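Local coordinates for protein N-acetylneuraminate lyase (Fusobacterium nucleatum subsp. nucleatum ATCC 25586, PDB 5ZKA) that belongs to the N-acetylneuraminate lyases, TIM-barrel enzymes of the dihydrodipicolinate synthetase family, at residues Tyr46-Met51 with Asp82-Ser87; Thr138-Thr143 with Asn171-Gly176. One frame throughout, in Å; residues are numbered along the deposited sequence.

Contact 1 (Tyr46-Met51 with Asp82-Ser87); sequences YNIDKM and DEAKDS
Ile48 reaches out from the end of helix 37-49 and sets its CD1 methyl against the turn that ends helix 70-84, between Ala84 and Ser87. The methyl carbon CD1 of Ile48 lies 3.8 Å from CB of Ala84, an apolar contact of one methyl with another. It also lies 3.6 Å from OG of Ser87, while the branch methyl CG2 of Ile48 stands 3.9 Å from the same OG, so the serine oxygen meets both methyls of the isoleucine. An almost fully extended chi2 (168°) carries CD1 to the far end of the Ile48 side chain, which is how a single residue spans two helices whose nearest CA atoms, those of Ile48 and Ala84, are 7.8 Å apart.

The surface offered to Ile48 is shaped by the end of helix 70-84. Lys85 leaves helical geometry with positive phi, and a type II' turn from Ala84 to Ser87 folds the chain back. The hydroxyl OG of Ser87 donates to O of Ala84 over 2.6 Å, lying in the carbonyl plane, and N of Ser87 gives the same oxygen a second bond of 3.2 Å. The ammonium NZ of Lys85 curls back to O of Asp82 at 2.7 Å, almost in line with that carbonyl.

Charged groups of helix 37-49 lie nearby: Arg41 pairs with Asp82 and Glu83, and Arg45 pairs with both Asp49 and Glu83, which probably offsets the repulsion between these two acids. Between the two segments themselves, neighbouring helices on the outside of the TIM barrel meet through a small apolar touch. Because the Ser87 hydroxyl spends its proton on Ala84 O, it can border the methyls of Ile48 without its donor being left unused.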
loop_
_atom_site.group_PDB
_atom_site.type_symbol
_atom_site.label_atom_id
_atom_site.label_comp_id
_atom_site.label_asym_id
_atom_site.label_seq_id
_atom_site.Cartn_x
_atom_site.Cartn_y
_atom_site.Cartn_z
ATOM N N TYR A 46 -9.332 -17.080 -25.000
ATOM C CA TYR A 46 -9.735 -15.699 -24.734
ATOM C C TYR A 46 -8.595 -14.898 -24.111
ATOM O O TYR A 46 -8.325 -13.765 -24.523
ATOM C CB TYR A 46 -10.963 -15.685 -23.824
ATOM C CG TYR A 46 -11.609 -14.329 -23.666
ATOM C CD1 TYR A 46 -12.431 -13.810 -24.660
ATOM C CD2 TYR A 46 -11.427 -13.581 -22.510
ATOM C CE1 TYR A 46 -13.032 -12.566 -24.512
ATOM C CE2 TYR A 46 -12.018 -12.350 -22.357
ATOM C CZ TYR A 46 -12.820 -11.844 -23.362
ATOM O OH TYR A 46 -13.413 -10.611 -23.194
ATOM N N ASN A 47 -7.902 -15.474 -23.124
ATOM C CA ASN A 47 -6.801 -14.760 -22.480
ATOM C C ASN A 47 -5.679 -14.442 -23.464
ATOM O O ASN A 47 -5.149 -13.322 -23.483
ATOM C CB ASN A 47 -6.262 -15.580 -21.309
ATOM C CG ASN A 47 -7.019 -15.316 -20.041
ATOM O OD1 ASN A 47 -6.840 -14.272 -19.416
ATOM N ND2 ASN A 47 -7.886 -16.246 -19.658
ATOM N N ILE A 48 -5.283 -15.419 -24.276
ATOM C CA ILE A 48 -4.152 -15.205 -25.171
ATOM C C ILE A 48 -4.548 -14.290 -26.327
ATOM O O ILE A 48 -3.818 -13.355 -26.680
ATOM C CB ILE A 48 -3.619 -16.553 -25.687
ATOM C CG1 ILE A 48 -3.097 -17.408 -24.528
ATOM C CG2 ILE A 48 -2.543 -16.329 -26.742
ATOM C CD1 ILE A 48 -2.829 -18.870 -24.942
ATOM N N ASP A 49 -5.699 -14.560 -26.947
ATOM C CA ASP A 49 -6.056 -13.887 -28.193
ATOM C C ASP A 49 -6.740 -12.541 -27.986
ATOM O O ASP A 49 -6.594 -11.650 -28.832
ATOM C CB ASP A 49 -6.977 -14.772 -29.045
ATOM C CG ASP A 49 -6.350 -16.116 -29.408
ATOM O OD1 ASP A 49 -5.111 -16.261 -29.336
ATOM O OD2 ASP A 49 -7.116 -17.034 -29.782
ATOM N N LYS A 50 -7.511 -12.373 -26.914
ATOM C CA LYS A 50 -8.280 -11.145 -26.724
ATOM C C LYS A 50 -7.770 -10.279 -25.585
ATOM O O LYS A 50 -7.698 -9.055 -25.736
ATOM C CB LYS A 50 -9.760 -11.475 -26.488
ATOM C CG LYS A 50 -10.424 -12.239 -27.652
ATOM C CD LYS A 50 -10.298 -11.497 -28.968
ATOM C CE LYS A 50 -10.787 -12.360 -30.129
ATOM N NZ LYS A 50 -10.651 -11.688 -31.464
ATOM N N MET A 51 -7.417 -10.874 -24.446
ATOM C CA MET A 51 -6.779 -10.109 -23.378
ATOM C C MET A 51 -5.318 -9.809 -23.679
ATOM O O MET A 51 -4.753 -8.899 -23.068
ATOM C CB MET A 51 -6.897 -10.850 -22.040
ATOM C CG MET A 51 -8.341 -11.129 -21.605
ATOM S SD MET A 51 -9.337 -9.634 -21.274
ATOM C CE MET A 51 -10.119 -9.328 -22.885
ATOM N N ASP A 82 -1.171 -27.743 -23.600
ATOM C CA ASP A 82 -1.525 -28.207 -24.936
ATOM C C ASP A 82 -2.202 -27.102 -25.730
ATOM O O ASP A 82 -1.940 -26.937 -26.925
ATOM C CB ASP A 82 -2.429 -29.431 -24.848
ATOM C CG ASP A 82 -2.847 -29.940 -26.211
ATOM O OD1 ASP A 82 -1.984 -30.506 -26.918
ATOM O OD2 ASP A 82 -4.034 -29.771 -26.572
ATOM N N GLU A 83 -3.069 -26.322 -25.076
ATOM C CA GLU A 83 -3.778 -25.258 -25.777
ATOM C C GLU A 83 -2.900 -24.027 -25.979
ATOM O O GLU A 83 -2.929 -23.411 -27.053
ATOM C CB GLU A 83 -5.041 -24.882 -25.006
ATOM C CG GLU A 83 -5.923 -23.893 -25.742
ATOM C CD GLU A 83 -6.477 -24.451 -27.039
ATOM O OE1 GLU A 83 -6.777 -25.663 -27.098
ATOM O OE2 GLU A 83 -6.630 -23.670 -28.000
ATOM N N ALA A 84 -2.124 -23.651 -24.960
ATOM C CA ALA A 84 -1.335 -22.425 -25.036
ATOM C C ALA A 84 -0.070 -22.599 -25.864
ATOM O O ALA A 84 0.388 -21.632 -26.487
ATOM C CB ALA A 84 -0.971 -21.941 -23.629
ATOM N N LYS A 85 0.503 -23.805 -25.877
ATOM C CA LYS A 85 1.757 -24.110 -26.585
ATOM C C LYS A 85 2.833 -23.151 -26.079
ATOM O O LYS A 85 2.967 -22.983 -24.854
ATOM C CB LYS A 85 1.481 -24.084 -28.079
ATOM C CG LYS A 85 0.498 -25.169 -28.486
ATOM C CD LYS A 85 0.286 -25.248 -29.975
ATOM C CE LYS A 85 -0.360 -26.575 -30.342
ATOM N NZ LYS A 85 -1.602 -26.817 -29.553
ATOM N N ASP A 86 3.611 -22.508 -26.953
ATOM C CA ASP A 86 4.643 -21.562 -26.542
ATOM C C ASP A 86 4.282 -20.118 -26.891
ATOM O O ASP A 86 5.169 -19.283 -27.077
ATOM C CB ASP A 86 5.986 -21.939 -27.171
ATOM N N SER A 87 2.985 -19.801 -26.977
ATOM C CA SER A 87 2.580 -18.447 -27.355
ATOM C C SER A 87 2.764 -17.442 -26.224
ATOM O O SER A 87 3.036 -16.263 -26.483
ATOM C CB SER A 87 1.122 -18.442 -27.814
ATOM O OG SER A 87 0.290 -19.029 -26.828
#

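Contact 2 (Thr138-Thr143 with Asn171-Gly176); sequences TIVRET and NEKIIG
With chi1 at 170°, Val140 has CG1 anti to its backbone N, and its two methyls part company over the segment 171-176: CG1 goes to Lys173 and Asn171, CG2 to Ile174. Lys173 holds CG anti to its carbonyl carbon and is extended from there on, so its aliphatic chain passes obliquely across the valine. CG1 of Val140 rests 3.6 Å from CB of Lys173 and 4.0 Å from CD further along. The Ile174 side chain crosses Val140 at about a right angle, bringing its CG1 to 4.1 Å from CG2 of the valine. At the end of its chain, NZ of Lys173 bonds to the carbonyl of Gly144, just beyond helix 129-143.

This is the packing of an outer helix of a TIM barrel against the turn that leads into a strand: Val140 of helix 129-143 and Ile174 of strand 174-176 also meet strand 147-150, Val140 at Met147 and Ile174 at Ile149. The chain enters strand 174-176 through a type I turn from Asn171 to Ile174, closed by a 3.0 Å bond from N of Ile174 to O of Asn171.

The Asn171 amide sits beside Val140, whose CG1 is 4.2 Å from both OD1 and ND2 of Asn171. Both polar atoms of this amide are engaged, OD1 within the turn and ND2 with the helix. OD1 of Asn171 takes a bond of 3.0 Å from N of Lys173, forming an Asx turn, with an N-H...O angle of 158°. ND2 donates to OE2 of Glu137, the residue just before Thr138 on the helix.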
loop_
_atom_site.group_PDB
_atom_site.type_symbol
_atom_site.label_atom_id
_atom_site.label_comp_id
_atom_site.label_asym_id
_atom_site.label_seq_id
_atom_site.Cartn_x
_atom_site.Cartn_y
_atom_site.Cartn_z
ATOM N N THR A 138 13.231 -28.161 -1.447
ATOM C CA THR A 138 12.964 -29.538 -1.844
ATOM C C THR A 138 12.263 -29.592 -3.197
ATOM O O THR A 138 12.617 -30.405 -4.057
ATOM C CB THR A 138 12.129 -30.245 -0.769
ATOM O OG1 THR A 138 12.887 -30.353 0.448
ATOM C CG2 THR A 138 11.699 -31.631 -1.231
ATOM N N ILE A 139 11.263 -28.734 -3.409
ATOM C CA ILE A 139 10.595 -28.737 -4.706
ATOM C C ILE A 139 11.588 -28.405 -5.810
ATOM O O ILE A 139 11.584 -29.031 -6.878
ATOM C CB ILE A 139 9.397 -27.770 -4.704
ATOM C CG1 ILE A 139 8.409 -28.152 -3.595
ATOM C CG2 ILE A 139 8.718 -27.780 -6.078
ATOM C CD1 ILE A 139 7.331 -27.089 -3.316
ATOM N N VAL A 140 12.447 -27.409 -5.578
ATOM C CA VAL A 140 13.433 -27.022 -6.589
ATOM C C VAL A 140 14.400 -28.170 -6.847
ATOM O O VAL A 140 14.622 -28.580 -7.995
ATOM C CB VAL A 140 14.173 -25.747 -6.147
ATOM C CG1 VAL A 140 15.360 -25.471 -7.054
ATOM C CG2 VAL A 140 13.212 -24.562 -6.122
ATOM N N ARG A 141 14.963 -28.723 -5.773
ATOM C CA ARG A 141 15.916 -29.828 -5.886
ATOM C C ARG A 141 15.326 -31.013 -6.644
ATOM O O ARG A 141 15.978 -31.600 -7.517
ATOM C CB ARG A 141 16.354 -30.248 -4.487
ATOM C CG ARG A 141 17.346 -31.368 -4.450
ATOM C CD ARG A 141 17.878 -31.552 -3.036
ATOM N NE ARG A 141 16.860 -32.066 -2.120
ATOM C CZ ARG A 141 16.346 -31.370 -1.107
ATOM N NH1 ARG A 141 16.754 -30.130 -0.877
ATOM N NH2 ARG A 141 15.433 -31.919 -0.319
ATOM N N GLU A 142 14.093 -31.391 -6.315
ATOM C CA GLU A 142 13.518 -32.607 -6.873
ATOM C C GLU A 142 13.013 -32.427 -8.301
ATOM O O GLU A 142 12.873 -33.423 -9.021
ATOM C CB GLU A 142 12.384 -33.102 -5.973
ATOM C CG GLU A 142 12.846 -33.565 -4.597
ATOM C CD GLU A 142 13.613 -34.888 -4.652
ATOM O OE1 GLU A 142 13.137 -35.832 -5.320
ATOM O OE2 GLU A 142 14.692 -34.980 -4.026
ATOM N N THR A 143 12.740 -31.193 -8.730
ATOM C CA THR A 143 12.288 -30.941 -10.096
ATOM C C THR A 143 13.376 -30.393 -11.009
ATOM O O THR A 143 13.294 -30.576 -12.225
ATOM C CB THR A 143 11.109 -29.948 -10.108
ATOM O OG1 THR A 143 11.537 -28.677 -9.604
ATOM C CG2 THR A 143 9.957 -30.463 -9.252
ATOM N N ASN A 171 19.045 -19.204 -3.095
ATOM C CA ASN A 171 18.921 -20.266 -4.087
ATOM C C ASN A 171 18.780 -19.645 -5.479
ATOM O O ASN A 171 17.822 -18.911 -5.747
ATOM C CB ASN A 171 17.714 -21.143 -3.744
ATOM C CG ASN A 171 17.672 -22.443 -4.542
ATOM O OD1 ASN A 171 17.949 -22.467 -5.743
ATOM N ND2 ASN A 171 17.285 -23.529 -3.875
ATOM N N GLU A 172 19.732 -19.942 -6.372
ATOM C CA GLU A 172 19.732 -19.313 -7.692
ATOM C C GLU A 172 18.526 -19.705 -8.542
ATOM O O GLU A 172 18.219 -19.009 -9.516
ATOM C CB GLU A 172 21.024 -19.658 -8.436
ATOM C CG GLU A 172 21.413 -21.138 -8.350
ATOM C CD GLU A 172 22.474 -21.416 -7.292
ATOM O OE1 GLU A 172 23.665 -21.518 -7.662
ATOM O OE2 GLU A 172 22.118 -21.535 -6.095
ATOM N N LYS A 173 17.837 -20.796 -8.211
ATOM C CA LYS A 173 16.663 -21.206 -8.970
ATOM C C LYS A 173 15.358 -20.674 -8.388
ATOM O O LYS A 173 14.299 -20.881 -8.994
ATOM C CB LYS A 173 16.599 -22.737 -9.072
ATOM C CG LYS A 173 17.586 -23.309 -10.095
ATOM C CD LYS A 173 17.263 -24.755 -10.442
ATOM C CE LYS A 173 18.239 -25.300 -11.459
ATOM N NZ LYS A 173 17.953 -26.728 -11.770
ATOM N N ILE A 174 15.400 -20.008 -7.237
ATOM C CA ILE A 174 14.237 -19.315 -6.706
ATOM C C ILE A 174 14.322 -17.898 -7.259
ATOM O O ILE A 174 15.041 -17.054 -6.723
ATOM C CB ILE A 174 14.192 -19.353 -5.178
ATOM C CG1 ILE A 174 14.028 -20.804 -4.698
ATOM C CG2 ILE A 174 13.054 -18.506 -4.659
ATOM C CD1 ILE A 174 14.095 -20.979 -3.174
ATOM N N ILE A 175 13.606 -17.652 -8.361
ATOM C CA ILE A 175 13.888 -16.507 -9.226
ATOM C C ILE A 175 12.994 -15.308 -8.947
ATOM O O ILE A 175 13.227 -14.238 -9.527
ATOM C CB ILE A 175 13.786 -16.878 -10.719
ATOM C CG1 ILE A 175 12.373 -17.323 -11.097
ATOM C CG2 ILE A 175 14.781 -17.974 -11.091
ATOM C CD1 ILE A 175 12.226 -17.553 -12.594
ATOM N N GLY A 176 11.980 -15.442 -8.101
ATOM C CA GLY A 176 11.092 -14.322 -7.870
ATOM C C GLY A 176 9.993 -14.647 -6.882
ATOM O O GLY A 176 9.976 -15.707 -6.256
#

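Overall arrangement
Contact 1 closes before contact 2 opens along the chain, and both belong to the same TIM barrel. Their centres lie 27 Å apart and their nearest atoms about 16 Å, so they do not touch. Contact 1 joins two helices, 37-49 and 70-84, the former leading into strand 55-58 and the latter into strand 89-93, which are neighbours in the parallel sheet. Contact 2 instead joins helix 129-143 to the approach to strand 174-176, which lies next to strand 147-150. The sheet carries strand 117-120 between these two pairs, so the contacts lie in separate portions of the barrel wall, one helix to helix and one helix to the approach to a strand.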